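Local coordinates for rRNA N-glycosidase (Bougainvillea spectabilis, PDB 3CTK), which belongs to the ribosome-inactivating proteins of plants and folds as a single chain with a mixed beta sheet, a largely helical region and a small two-stranded sheet, at residues 61-66 against 97-102; 106-111 against 145-150; 205-210 against 215-220. One frame throughout, in Å; residues are numbered along the deposited sequence.

The three contacts show how chemistry follows place in a fold. Contact 1 is buried; contacts 2 and 3 lie at the surface. Contacts 1 and 2, whose centres are 16 Å apart, both reach the six-stranded mixed sheet: contact 1 packs a loop on its inner strand 59-65, contact 2 sets the edge strand 105-108 and the corner after it against the lead-in and start of helix 149-168. Neither has a hydrogen bond between its segments; both rest on aliphatic groups and a phenylalanine ring near a carbonyl oxygen. Contact 3 lies on the opposite side of the chain's centre from both, where helix 198-208 meets the smaller sheet, and a lysine-to-carbonyl hydrogen bond joins its segments.

Contact 1 (61-66 against 97-102); sequences KVAIDV and KLFPGV
The mixed six-stranded sheet of the ribosome-inactivating protein fold is covered here by the loop that follows helix 92-97, whose Leu98 packs on Ala63 and whose Phe99 packs on Ala63 and Lys61 of the inner strand 59-65. The methyl of Ala63 is the meeting point. Leu98, the first residue to leave the helix, has CG anti to its carbonyl carbon (chi1 -77°), and both of its methyls turn to that one carbon, CD2 at 4.0 Å from Ala63 CB and CD1 closer still. Phe99 brings the far end of its ring to the same place: CZ lies 4.1 Å from Ala63 CB and 3.7 Å from Lys61 O, both approached obliquely. Leu98 CB lies 4.0 Å above the plane of the Phe99 ring, toward its rim, and backs it from within the loop. Phe99 also begins a type II turn, through Pro100 and Gly101, that Val102 N closes with a hydrogen bond to Phe99 O; Arg105 ties the loop further through the carbonyls of Leu98, Phe99 and Val102. The packing is tightest between Ala63 CB and Leu98 CD1, 3.5 Å apart, shorter than ordinary van der Waals contact.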
ATOM      1  N   LYS A  61      -6.264   9.761  -8.032  1.00  6.28           N
ATOM      2  CA  LYS A  61      -4.993   9.246  -8.530  1.00  7.05           C
ATOM      3  C   LYS A  61      -4.018   9.189  -7.364  1.00  5.41           C
ATOM      4  O   LYS A  61      -3.533  10.220  -6.906  1.00  6.21           O
ATOM      5  CB  LYS A  61      -4.419  10.163  -9.614  1.00 10.28           C
ATOM      6  CG  LYS A  61      -5.233  10.266 -10.894  1.00 16.14           C
ATOM      7  CD  LYS A  61      -4.619  11.333 -11.801  1.00 20.37           C
ATOM      8  CE  LYS A  61      -4.762  11.001 -13.276  1.00 24.40           C
ATOM      9  NZ  LYS A  61      -6.166  11.100 -13.760  1.00 26.49           N
ATOM     10  N   VAL A  62      -3.728   7.983  -6.889  1.00  4.81           N
ATOM     11  CA  VAL A  62      -2.830   7.795  -5.752  1.00  4.68           C
ATOM     12  C   VAL A  62      -1.384   7.570  -6.190  1.00  5.64           C
ATOM     13  O   VAL A  62      -1.103   6.713  -7.026  1.00  6.79           O
ATOM     14  CB  VAL A  62      -3.302   6.593  -4.906  1.00  4.55           C
ATOM     15  CG1 VAL A  62      -2.447   6.459  -3.649  1.00  5.05           C
ATOM     16  CG2 VAL A  62      -4.773   6.770  -4.543  1.00  2.51           C
ATOM     17  N   ALA A  63      -0.467   8.338  -5.612  1.00  4.33           N
ATOM     18  CA  ALA A  63       0.949   8.224  -5.950  1.00  3.66           C
ATOM     19  C   ALA A  63       1.693   7.324  -4.972  1.00  4.02           C
ATOM     20  O   ALA A  63       1.582   7.490  -3.757  1.00  4.09           O
ATOM     21  CB  ALA A  63       1.591   9.608  -5.968  1.00  4.38           C
ATOM     22  N   ILE A  64       2.455   6.378  -5.514  1.00  3.97           N
ATOM     23  CA  ILE A  64       3.228   5.441  -4.703  1.00  3.77           C
ATOM     24  C   ILE A  64       4.719   5.506  -5.048  1.00  4.23           C
ATOM     25  O   ILE A  64       5.098   5.480  -6.218  1.00  3.68           O
ATOM     26  CB  ILE A  64       2.721   3.992  -4.911  1.00  4.42           C
ATOM     27  CG1 ILE A  64       1.298   3.861  -4.357  1.00  6.41           C
ATOM     28  CG2 ILE A  64       3.669   2.991  -4.237  1.00  3.80           C
ATOM     29  CD1 ILE A  64       0.681   2.486  -4.548  1.00  7.15           C
ATOM     30  N   ASP A  65       5.548   5.597  -4.013  1.00  3.69           N
ATOM     31  CA  ASP A  65       7.006   5.651  -4.144  1.00  4.49           C
ATOM     32  C   ASP A  65       7.446   4.224  -4.486  1.00  4.96           C
ATOM     33  O   ASP A  65       7.254   3.318  -3.683  1.00  4.42           O
ATOM     34  CB  ASP A  65       7.607   6.080  -2.799  1.00  5.43           C
ATOM     35  CG  ASP A  65       9.102   6.340  -2.867  1.00  5.46           C
ATOM     36  OD1 ASP A  65       9.794   5.666  -3.652  1.00  7.94           O
ATOM     37  OD2 ASP A  65       9.586   7.210  -2.115  1.00  7.25           O
ATOM     38  N   VAL A  66       8.040   4.018  -5.659  1.00  5.26           N
ATOM     39  CA  VAL A  66       8.433   2.663  -6.047  1.00  5.83           C
ATOM     40  C   VAL A  66       9.576   2.061  -5.248  1.00  5.96           C
ATOM     41  O   VAL A  66       9.770   0.843  -5.264  1.00  6.97           O
ATOM     42  CB  VAL A  66       8.804   2.570  -7.550  1.00  5.04           C
ATOM     43  CG1 VAL A  66       7.650   3.085  -8.403  1.00  5.81           C
ATOM     44  CG2 VAL A  66      10.097   3.337  -7.827  1.00  6.43           C
ATOM     45  N   LYS A  97       7.743  17.114  -7.959  1.00  8.53           N
ATOM     46  CA  LYS A  97       7.452  16.560  -9.279  1.00  9.02           C
ATOM     47  C   LYS A  97       6.094  15.924  -9.553  1.00  7.56           C
ATOM     48  O   LYS A  97       5.709  15.783 -10.716  1.00  8.71           O
ATOM     49  CB  LYS A  97       8.555  15.573  -9.664  1.00 10.79           C
ATOM     50  CG  LYS A  97       9.858  16.260 -10.042  1.00 14.38           C
ATOM     51  CD  LYS A  97      10.930  15.260 -10.424  1.00 19.39           C
ATOM     52  CE  LYS A  97      12.082  15.956 -11.128  1.00 22.60           C
ATOM     53  NZ  LYS A  97      12.562  17.144 -10.370  1.00 26.03           N
ATOM     54  N   LEU A  98       5.369  15.529  -8.514  1.00  5.97           N
ATOM     55  CA  LEU A  98       4.060  14.919  -8.733  1.00  6.11           C
ATOM     56  C   LEU A  98       2.988  15.938  -9.084  1.00  5.99           C
ATOM     57  O   LEU A  98       3.037  17.085  -8.635  1.00  7.76           O
ATOM     58  CB  LEU A  98       3.610  14.132  -7.495  1.00  6.77           C
ATOM     59  CG  LEU A  98       4.267  12.763  -7.297  1.00  5.34           C
ATOM     60  CD1 LEU A  98       3.885  12.201  -5.938  1.00  6.46           C
ATOM     61  CD2 LEU A  98       3.833  11.826  -8.424  1.00  6.63           C
ATOM     62  N   PHE A  99       2.025  15.505  -9.896  1.00  6.11           N
ATOM     63  CA  PHE A  99       0.896  16.344 -10.298  1.00  6.43           C
ATOM     64  C   PHE A  99       1.351  17.734 -10.734  1.00  7.99           C
ATOM     65  O   PHE A  99       0.915  18.749 -10.191  1.00  9.02           O
ATOM     66  CB  PHE A  99      -0.076  16.441  -9.127  1.00  5.76           C
ATOM     67  CG  PHE A  99      -0.340  15.117  -8.454  1.00  5.70           C
ATOM     68  CD1 PHE A  99      -0.279  15.002  -7.068  1.00  6.22           C
ATOM     69  CD2 PHE A  99      -0.648  13.987  -9.207  1.00  6.30           C
ATOM     70  CE1 PHE A  99      -0.520  13.775  -6.438  1.00  7.43           C
ATOM     71  CE2 PHE A  99      -0.891  12.757  -8.587  1.00  7.72           C
ATOM     72  CZ  PHE A  99      -0.826  12.656  -7.199  1.00  6.18           C
ATOM     73  N   PRO A 100       2.224  17.794 -11.749  1.00  9.35           N
ATOM     74  CA  PRO A 100       2.741  19.068 -12.254  1.00 10.18           C
ATOM     75  C   PRO A 100       1.666  20.047 -12.718  1.00  9.05           C
ATOM     76  O   PRO A 100       0.701  19.664 -13.377  1.00 11.00           O
ATOM     77  CB  PRO A 100       3.667  18.636 -13.387  1.00 10.53           C
ATOM     78  CG  PRO A 100       3.001  17.389 -13.903  1.00 10.17           C
ATOM     79  CD  PRO A 100       2.629  16.677 -12.622  1.00  9.46           C
ATOM     80  N   GLY A 101       1.837  21.313 -12.354  1.00  9.24           N
ATOM     81  CA  GLY A 101       0.891  22.331 -12.762  1.00  9.94           C
ATOM     82  C   GLY A 101      -0.322  22.516 -11.874  1.00  9.37           C
ATOM     83  O   GLY A 101      -1.003  23.532 -11.977  1.00  8.50           O
ATOM     84  N   VAL A 102      -0.609  21.541 -11.014  1.00  9.16           N
ATOM     85  CA  VAL A 102      -1.758  21.641 -10.111  1.00  7.74           C
ATOM     86  C   VAL A 102      -1.391  22.624  -8.996  1.00  8.48           C
ATOM     87  O   VAL A 102      -0.478  22.365  -8.212  1.00  8.75           O
ATOM     88  CB  VAL A 102      -2.106  20.253  -9.512  1.00  5.93           C
ATOM     89  CG1 VAL A 102      -3.292  20.368  -8.555  1.00  5.72           C
ATOM     90  CG2 VAL A 102      -2.428  19.275 -10.644  1.00  4.49           C
TER

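Contact 2 (106-111 against 145-150); sequences VTLTFD and KTINGQ
Val106 and Ile147 reach toward each other tip to tip, with Val106 CG2 4.2 Å from Ile147 CG1. Ile147 divides its branches between two partners: CG1 lies beside its backbone N (chi1 -63°) and serves Val106, whereas CG2 stands 4.3 Å from Leu108 CD2. One isoleucine thus spans two residues whose side chains lie on the same side of the strand. Further along, the Phe110 ring takes over. Its atoms CE2 and CZ both approach the carbonyl oxygen of Gly149, CE2 at 3.6 Å from Gly149 O and in an oblique direction, while Gly149 CA sits at the ring edge, in plane. The ring gets there because its CG stands between the backbone N and the carbonyl carbon (chi1 53°), and because the chain turns a corner at Thr109 and Phe110.

Around these groups lies a second shell. Leu108 also packs on Ile152 and Phe156 of the helix, and Phe110 on Ala153 as well as on Leu117 and Ala120 of helix 114-121. Arg83 of the neighbouring strand touches Ile147 and hydrogen-bonds to Lys145 O. Asn148 OD1 accepts a hydrogen bond from Glu151 N. In this part of the ribosome-inactivating protein fold, an edge strand and the corner after it pack on the lead-in and first turn of helix 149-168, whose N-cap is Asn148.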
ATOM      1  N   VAL A 106      -2.194  20.676  -1.129  1.00  5.35           N
ATOM      2  CA  VAL A 106      -2.392  20.607   0.308  1.00  6.56           C
ATOM      3  C   VAL A 106      -1.364  19.723   0.998  1.00  7.69           C
ATOM      4  O   VAL A 106      -1.128  18.594   0.580  1.00  7.63           O
ATOM      5  CB  VAL A 106      -3.809  20.058   0.629  1.00  6.46           C
ATOM      6  CG1 VAL A 106      -3.982  19.868   2.134  1.00  7.93           C
ATOM      7  CG2 VAL A 106      -4.868  21.008   0.085  1.00  8.75           C
ATOM      8  N   THR A 107      -0.741  20.254   2.042  1.00  9.60           N
ATOM      9  CA  THR A 107       0.211  19.480   2.819  1.00 11.56           C
ATOM     10  C   THR A 107      -0.510  19.201   4.126  1.00 10.48           C
ATOM     11  O   THR A 107      -0.788  20.122   4.895  1.00  9.48           O
ATOM     12  CB  THR A 107       1.522  20.256   3.100  1.00 14.47           C
ATOM     13  OG1 THR A 107       1.222  21.613   3.457  1.00 19.02           O
ATOM     14  CG2 THR A 107       2.426  20.230   1.876  1.00 18.44           C
ATOM     15  N   LEU A 108      -0.844  17.933   4.349  1.00  7.99           N
ATOM     16  CA  LEU A 108      -1.550  17.514   5.554  1.00  8.42           C
ATOM     17  C   LEU A 108      -0.655  17.678   6.784  1.00  8.90           C
ATOM     18  O   LEU A 108       0.568  17.764   6.665  1.00  8.83           O
ATOM     19  CB  LEU A 108      -2.005  16.057   5.408  1.00  7.70           C
ATOM     20  CG  LEU A 108      -2.980  15.811   4.244  1.00  5.86           C
ATOM     21  CD1 LEU A 108      -3.152  14.315   3.995  1.00  5.11           C
ATOM     22  CD2 LEU A 108      -4.317  16.472   4.563  1.00  5.13           C
ATOM     23  N   THR A 109      -1.268  17.723   7.961  1.00  9.62           N
ATOM     24  CA  THR A 109      -0.513  17.898   9.194  1.00 10.60           C
ATOM     25  C   THR A 109       0.047  16.593   9.750  1.00 10.41           C
ATOM     26  O   THR A 109       0.846  16.611  10.685  1.00 13.04           O
ATOM     27  CB  THR A 109      -1.370  18.581  10.283  1.00 10.37           C
ATOM     28  OG1 THR A 109      -2.534  17.788  10.549  1.00 12.53           O
ATOM     29  CG2 THR A 109      -1.799  19.974   9.827  1.00 10.79           C
ATOM     30  N   PHE A 110      -0.371  15.468   9.178  1.00  8.76           N
ATOM     31  CA  PHE A 110       0.108  14.162   9.622  1.00  8.23           C
ATOM     32  C   PHE A 110       0.861  13.421   8.517  1.00  8.79           C
ATOM     33  O   PHE A 110       0.636  13.665   7.328  1.00  6.15           O
ATOM     34  CB  PHE A 110      -1.068  13.307  10.138  1.00  7.99           C
ATOM     35  CG  PHE A 110      -2.217  13.177   9.167  1.00  7.86           C
ATOM     36  CD1 PHE A 110      -2.193  12.225   8.150  1.00  8.49           C
ATOM     37  CD2 PHE A 110      -3.336  13.999   9.284  1.00  9.18           C
ATOM     38  CE1 PHE A 110      -3.273  12.092   7.265  1.00  9.07           C
ATOM     39  CE2 PHE A 110      -4.419  13.873   8.406  1.00  9.90           C
ATOM     40  CZ  PHE A 110      -4.387  12.918   7.396  1.00  8.82           C
ATOM     41  N   ASP A 111       1.770  12.530   8.909  1.00  9.76           N
ATOM     42  CA  ASP A 111       2.531  11.761   7.930  1.00 10.44           C
ATOM     43  C   ASP A 111       1.856  10.417   7.665  1.00 10.28           C
ATOM     44  O   ASP A 111       0.796  10.127   8.225  1.00  9.70           O
ATOM     45  CB  ASP A 111       3.985  11.573   8.395  1.00  9.35           C
ATOM     46  CG  ASP A 111       4.115  10.675   9.614  1.00 13.39           C
ATOM     47  OD1 ASP A 111       5.124  10.814  10.336  1.00 14.88           O
ATOM     48  OD2 ASP A 111       3.235   9.826   9.844  1.00 12.95           O
ATOM     49  N   LYS A 145     -14.634  17.606  -1.588  1.00  8.96           N
ATOM     50  CA  LYS A 145     -15.105  18.211  -0.349  1.00 10.17           C
ATOM     51  C   LYS A 145     -14.001  18.974   0.367  1.00  9.58           C
ATOM     52  O   LYS A 145     -12.823  18.806   0.057  1.00  9.93           O
ATOM     53  CB  LYS A 145     -15.674  17.124   0.565  1.00 11.44           C
ATOM     54  CG  LYS A 145     -17.003  16.585   0.063  1.00 16.77           C
ATOM     55  CD  LYS A 145     -17.492  15.405   0.869  1.00 20.51           C
ATOM     56  CE  LYS A 145     -18.951  15.131   0.558  1.00 23.22           C
ATOM     57  NZ  LYS A 145     -19.213  15.192  -0.905  1.00 25.87           N
ATOM     58  N   THR A 146     -14.379  19.829   1.313  1.00 11.23           N
ATOM     59  CA  THR A 146     -13.383  20.589   2.057  1.00 11.88           C
ATOM     60  C   THR A 146     -12.475  19.605   2.787  1.00 12.05           C
ATOM     61  O   THR A 146     -12.918  18.534   3.202  1.00 12.17           O
ATOM     62  CB  THR A 146     -14.037  21.541   3.077  1.00 14.55           C
ATOM     63  OG1 THR A 146     -14.878  20.795   3.964  1.00 16.81           O
ATOM     64  CG2 THR A 146     -14.866  22.590   2.360  1.00 15.61           C
ATOM     65  N   ILE A 147     -11.206  19.973   2.929  1.00 11.56           N
ATOM     66  CA  ILE A 147     -10.219  19.125   3.588  1.00 10.01           C
ATOM     67  C   ILE A 147     -10.563  18.825   5.047  1.00 10.31           C
ATOM     68  O   ILE A 147     -10.624  19.726   5.887  1.00 10.23           O
ATOM     69  CB  ILE A 147      -8.809  19.774   3.519  1.00  9.71           C
ATOM     70  CG1 ILE A 147      -8.357  19.888   2.060  1.00  9.50           C
ATOM     71  CG2 ILE A 147      -7.811  18.961   4.329  1.00  9.88           C
ATOM     72  CD1 ILE A 147      -8.174  18.546   1.351  1.00 10.26           C
ATOM     73  N   ASN A 148     -10.797  17.548   5.333  1.00  9.24           N
ATOM     74  CA  ASN A 148     -11.108  17.092   6.682  1.00  9.14           C
ATOM     75  C   ASN A 148     -10.077  16.020   7.031  1.00  8.68           C
ATOM     76  O   ASN A 148     -10.138  14.897   6.527  1.00  6.70           O
ATOM     77  CB  ASN A 148     -12.519  16.508   6.740  1.00  9.85           C
ATOM     78  CG  ASN A 148     -12.897  16.041   8.131  1.00 12.78           C
ATOM     79  OD1 ASN A 148     -12.226  15.193   8.715  1.00 14.91           O
ATOM     80  ND2 ASN A 148     -13.977  16.592   8.669  1.00 16.16           N
ATOM     81  N   GLY A 149      -9.130  16.384   7.891  1.00  7.62           N
ATOM     82  CA  GLY A 149      -8.074  15.466   8.278  1.00  8.06           C
ATOM     83  C   GLY A 149      -8.508  14.074   8.694  1.00  8.15           C
ATOM     84  O   GLY A 149      -7.890  13.085   8.289  1.00  7.15           O
ATOM     85  N   GLN A 150      -9.556  13.985   9.506  1.00  6.54           N
ATOM     86  CA  GLN A 150     -10.032  12.688   9.975  1.00  7.30           C
ATOM     87  C   GLN A 150     -10.519  11.775   8.853  1.00  8.38           C
ATOM     88  O   GLN A 150     -10.163  10.595   8.808  1.00  7.04           O
ATOM     89  CB  GLN A 150     -11.140  12.875  11.014  1.00  8.76           C
ATOM     90  CG  GLN A 150     -11.796  11.581  11.463  1.00 11.12           C
ATOM     91  CD  GLN A 150     -12.765  11.786  12.612  1.00 10.44           C
ATOM     92  OE1 GLN A 150     -13.435  12.815  12.697  1.00 11.79           O
ATOM     93  NE2 GLN A 150     -12.857  10.798  13.493  1.00 11.21           N
TER

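Contact 3 (205-210 against 215-220)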
ATOM      1  N   ILE A 205      15.151 -12.491   4.389  1.00  4.83           N
ATOM      2  CA  ILE A 205      15.218 -13.295   3.177  1.00  5.43           C
ATOM      3  C   ILE A 205      16.496 -12.969   2.412  1.00  5.24           C
ATOM      4  O   ILE A 205      17.147 -13.862   1.878  1.00  4.48           O
ATOM      5  CB  ILE A 205      13.961 -13.075   2.301  1.00  6.80           C
ATOM      6  CG1 ILE A 205      12.733 -13.590   3.064  1.00  7.04           C
ATOM      7  CG2 ILE A 205      14.107 -13.819   0.962  1.00  6.29           C
ATOM      8  CD1 ILE A 205      11.397 -13.360   2.369  1.00  6.10           C
ATOM      9  N   HIS A 206      16.872 -11.694   2.375  1.00  5.21           N
ATOM     10  CA  HIS A 206      18.102 -11.307   1.688  1.00  6.17           C
ATOM     11  C   HIS A 206      19.314 -11.956   2.349  1.00  5.60           C
ATOM     12  O   HIS A 206      20.237 -12.414   1.672  1.00  5.82           O
ATOM     13  CB  HIS A 206      18.286  -9.791   1.708  1.00  6.69           C
ATOM     14  CG  HIS A 206      17.610  -9.088   0.575  1.00  7.13           C
ATOM     15  ND1 HIS A 206      16.517  -8.266   0.751  1.00  9.90           N
ATOM     16  CD2 HIS A 206      17.888  -9.068  -0.749  1.00  7.05           C
ATOM     17  CE1 HIS A 206      16.153  -7.768  -0.418  1.00  7.53           C
ATOM     18  NE2 HIS A 206      16.970  -8.238  -1.343  1.00 10.40           N
ATOM     19  N   LYS A 207      19.313 -11.985   3.674  1.00  6.20           N
ATOM     20  CA  LYS A 207      20.425 -12.570   4.415  1.00  7.26           C
ATOM     21  C   LYS A 207      20.549 -14.073   4.166  1.00  7.29           C
ATOM     22  O   LYS A 207      21.646 -14.629   4.231  1.00  7.29           O
ATOM     23  CB  LYS A 207      20.252 -12.305   5.917  1.00  9.20           C
ATOM     24  CG  LYS A 207      21.408 -12.810   6.769  1.00 14.09           C
ATOM     25  CD  LYS A 207      21.164 -12.563   8.252  1.00 17.66           C
ATOM     26  CE  LYS A 207      22.294 -13.135   9.092  1.00 21.81           C
ATOM     27  NZ  LYS A 207      22.021 -13.018  10.552  1.00 24.47           N
ATOM     28  N   SER A 208      19.428 -14.725   3.872  1.00  6.63           N
ATOM     29  CA  SER A 208      19.423 -16.166   3.627  1.00  6.17           C
ATOM     30  C   SER A 208      19.957 -16.526   2.242  1.00  5.98           C
ATOM     31  O   SER A 208      20.289 -17.680   1.986  1.00  5.18           O
ATOM     32  CB  SER A 208      18.006 -16.733   3.764  1.00  7.81           C
ATOM     33  OG  SER A 208      17.225 -16.463   2.608  1.00  9.14           O
ATOM     34  N   SER A 209      20.026 -15.540   1.353  1.00  7.14           N
ATOM     35  CA  SER A 209      20.512 -15.778  -0.004  1.00  8.01           C
ATOM     36  C   SER A 209      22.020 -15.996   0.028  1.00  9.44           C
ATOM     37  O   SER A 209      22.722 -15.419   0.865  1.00 10.68           O
ATOM     38  CB  SER A 209      20.167 -14.591  -0.911  0.50  7.63           C
ATOM     39  OG  SER A 209      20.866 -13.421  -0.525  0.50  7.31           O
ATOM     40  N   PRO A 210      22.550 -16.794  -0.914  1.00  9.79           N
ATOM     41  CA  PRO A 210      21.864 -17.497  -2.003  1.00  9.47           C
ATOM     42  C   PRO A 210      21.320 -18.911  -1.755  1.00  9.33           C
ATOM     43  O   PRO A 210      20.559 -19.422  -2.581  1.00  9.01           O
ATOM     44  CB  PRO A 210      22.904 -17.492  -3.130  1.00 10.67           C
ATOM     45  CG  PRO A 210      24.229 -17.035  -2.464  1.00 12.97           C
ATOM     46  CD  PRO A 210      23.998 -17.031  -0.986  1.00 10.93           C
ATOM     47  N   ILE A 215      16.871 -19.317   7.767  1.00  7.89           N
ATOM     48  CA  ILE A 215      16.691 -17.919   8.166  1.00  6.52           C
ATOM     49  C   ILE A 215      17.100 -17.859   9.636  1.00  6.16           C
ATOM     50  O   ILE A 215      16.402 -18.395  10.501  1.00  6.53           O
ATOM     51  CB  ILE A 215      15.213 -17.457   8.042  1.00  6.34           C
ATOM     52  CG1 ILE A 215      14.825 -17.322   6.567  1.00  5.09           C
ATOM     53  CG2 ILE A 215      15.024 -16.118   8.764  1.00  6.92           C
ATOM     54  CD1 ILE A 215      13.373 -16.907   6.342  1.00  5.24           C
ATOM     55  N   ASN A 216      18.237 -17.225   9.910  1.00  5.79           N
ATOM     56  CA  ASN A 216      18.744 -17.119  11.275  1.00  6.31           C
ATOM     57  C   ASN A 216      19.426 -15.772  11.516  1.00  6.53           C
ATOM     58  O   ASN A 216      20.283 -15.365  10.737  1.00  6.66           O
ATOM     59  CB  ASN A 216      19.744 -18.249  11.538  1.00  6.17           C
ATOM     60  CG  ASN A 216      20.153 -18.334  12.990  1.00  5.37           C
ATOM     61  OD1 ASN A 216      19.314 -18.512  13.869  1.00  5.90           O
ATOM     62  ND2 ASN A 216      21.446 -18.212  13.250  1.00  8.28           N
ATOM     63  N   PRO A 217      19.049 -15.055  12.593  1.00  7.51           N
ATOM     64  CA  PRO A 217      18.041 -15.387  13.609  1.00  6.73           C
ATOM     65  C   PRO A 217      16.668 -15.554  12.973  1.00  7.19           C
ATOM     66  O   PRO A 217      16.405 -15.012  11.900  1.00  7.24           O
ATOM     67  CB  PRO A 217      18.077 -14.181  14.546  1.00  7.48           C
ATOM     68  CG  PRO A 217      19.485 -13.686  14.408  1.00 11.15           C
ATOM     69  CD  PRO A 217      19.707 -13.779  12.923  1.00  9.32           C
ATOM     70  N   ALA A 218      15.791 -16.286  13.650  1.00  6.89           N
ATOM     71  CA  ALA A 218      14.449 -16.534  13.137  1.00  7.87           C
ATOM     72  C   ALA A 218      13.524 -15.321  13.222  1.00  8.07           C
ATOM     73  O   ALA A 218      13.694 -14.451  14.072  1.00 10.61           O
ATOM     74  CB  ALA A 218      13.827 -17.706  13.890  1.00  8.05           C
ATOM     75  N   LEU A 219      12.541 -15.272  12.327  1.00  7.93           N
ATOM     76  CA  LEU A 219      11.558 -14.191  12.328  1.00  7.95           C
ATOM     77  C   LEU A 219      10.472 -14.577  13.324  1.00  9.67           C
ATOM     78  O   LEU A 219       9.944 -15.687  13.271  1.00 10.30           O
ATOM     79  CB  LEU A 219      10.934 -14.030  10.945  1.00  7.22           C
ATOM     80  CG  LEU A 219      11.826 -13.454   9.844  1.00  6.61           C
ATOM     81  CD1 LEU A 219      11.214 -13.779   8.488  1.00  8.22           C
ATOM     82  CD2 LEU A 219      11.975 -11.946  10.030  1.00  8.54           C
ATOM     83  N   GLN A 220      10.149 -13.666  14.235  1.00  9.22           N
ATOM     84  CA  GLN A 220       9.121 -13.922  15.239  1.00 10.65           C
ATOM     85  C   GLN A 220       7.838 -13.266  14.746  1.00 10.86           C
ATOM     86  O   GLN A 220       7.589 -12.092  15.018  1.00 13.35           O
ATOM     87  CB  GLN A 220       9.546 -13.322  16.583  1.00 10.90           C
ATOM     88  CG  GLN A 220      10.994 -13.621  16.954  1.00 13.46           C
ATOM     89  CD  GLN A 220      11.255 -15.097  17.182  1.00 14.09           C
ATOM     90  OE1 GLN A 220      12.380 -15.576  17.015  1.00 17.10           O
ATOM     91  NE2 GLN A 220      10.221 -15.825  17.578  1.00 13.86           N
TER
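Lys207 and Asn216 supply the hydrogen bond across this contact, from Lys207 NZ to Asn216 O at 2.9 Å. The ammonium lies in the carbonyl plane on a lone pair, with a C=O...donor angle of 136°. Every torsion of the lysine is near 180°, beginning with CG anti to the backbone N (chi1 -177°), and this full extension carries the charge from the last turn of the helix across to the other segment. The terminal methylene comes along too, Lys207 CE being 3.4 Å from Asn216 O.

Van der Waals contact accompanies the bond. The ammonium also touches the proline ring: Lys207 crosses Pro217 at about a right angle, with NZ 3.4 Å from Pro217 CD. The peptide before the proline is cis, which puts Asn216 O and Pro217 CD on the same side, so that one ammonium can meet both. Deeper in, the contact is nonpolar, with Ser208 CB at 4.3 Å from Ile215 CG1; the nearest CA atoms of the two segments, Ser208 CA and Ile215 CA, are 5.6 Å apart. Ile215 is itself buried against Ala204 of the helix, Val231 and Val234.

Within segment 205-210, Ser208 turns its hydroxyl back to the preceding turn and donates from OG to Ile205 O at 2.7 Å, the donor tilted 21° from the carbonyl plane. Its polar end is thereby satisfied while its CB faces Ile215.

The chain between the segments carries Cys212, which is joined by a disulfide to Cys32, and Cys32 also touches Ser208. Together these features make a tight helix-to-strand connection, in which helix 198-208 runs through a short disulfide-linked loop into the broken first strand, with its cis-proline corner, of the antiparallel pair 214-222 and 228-233.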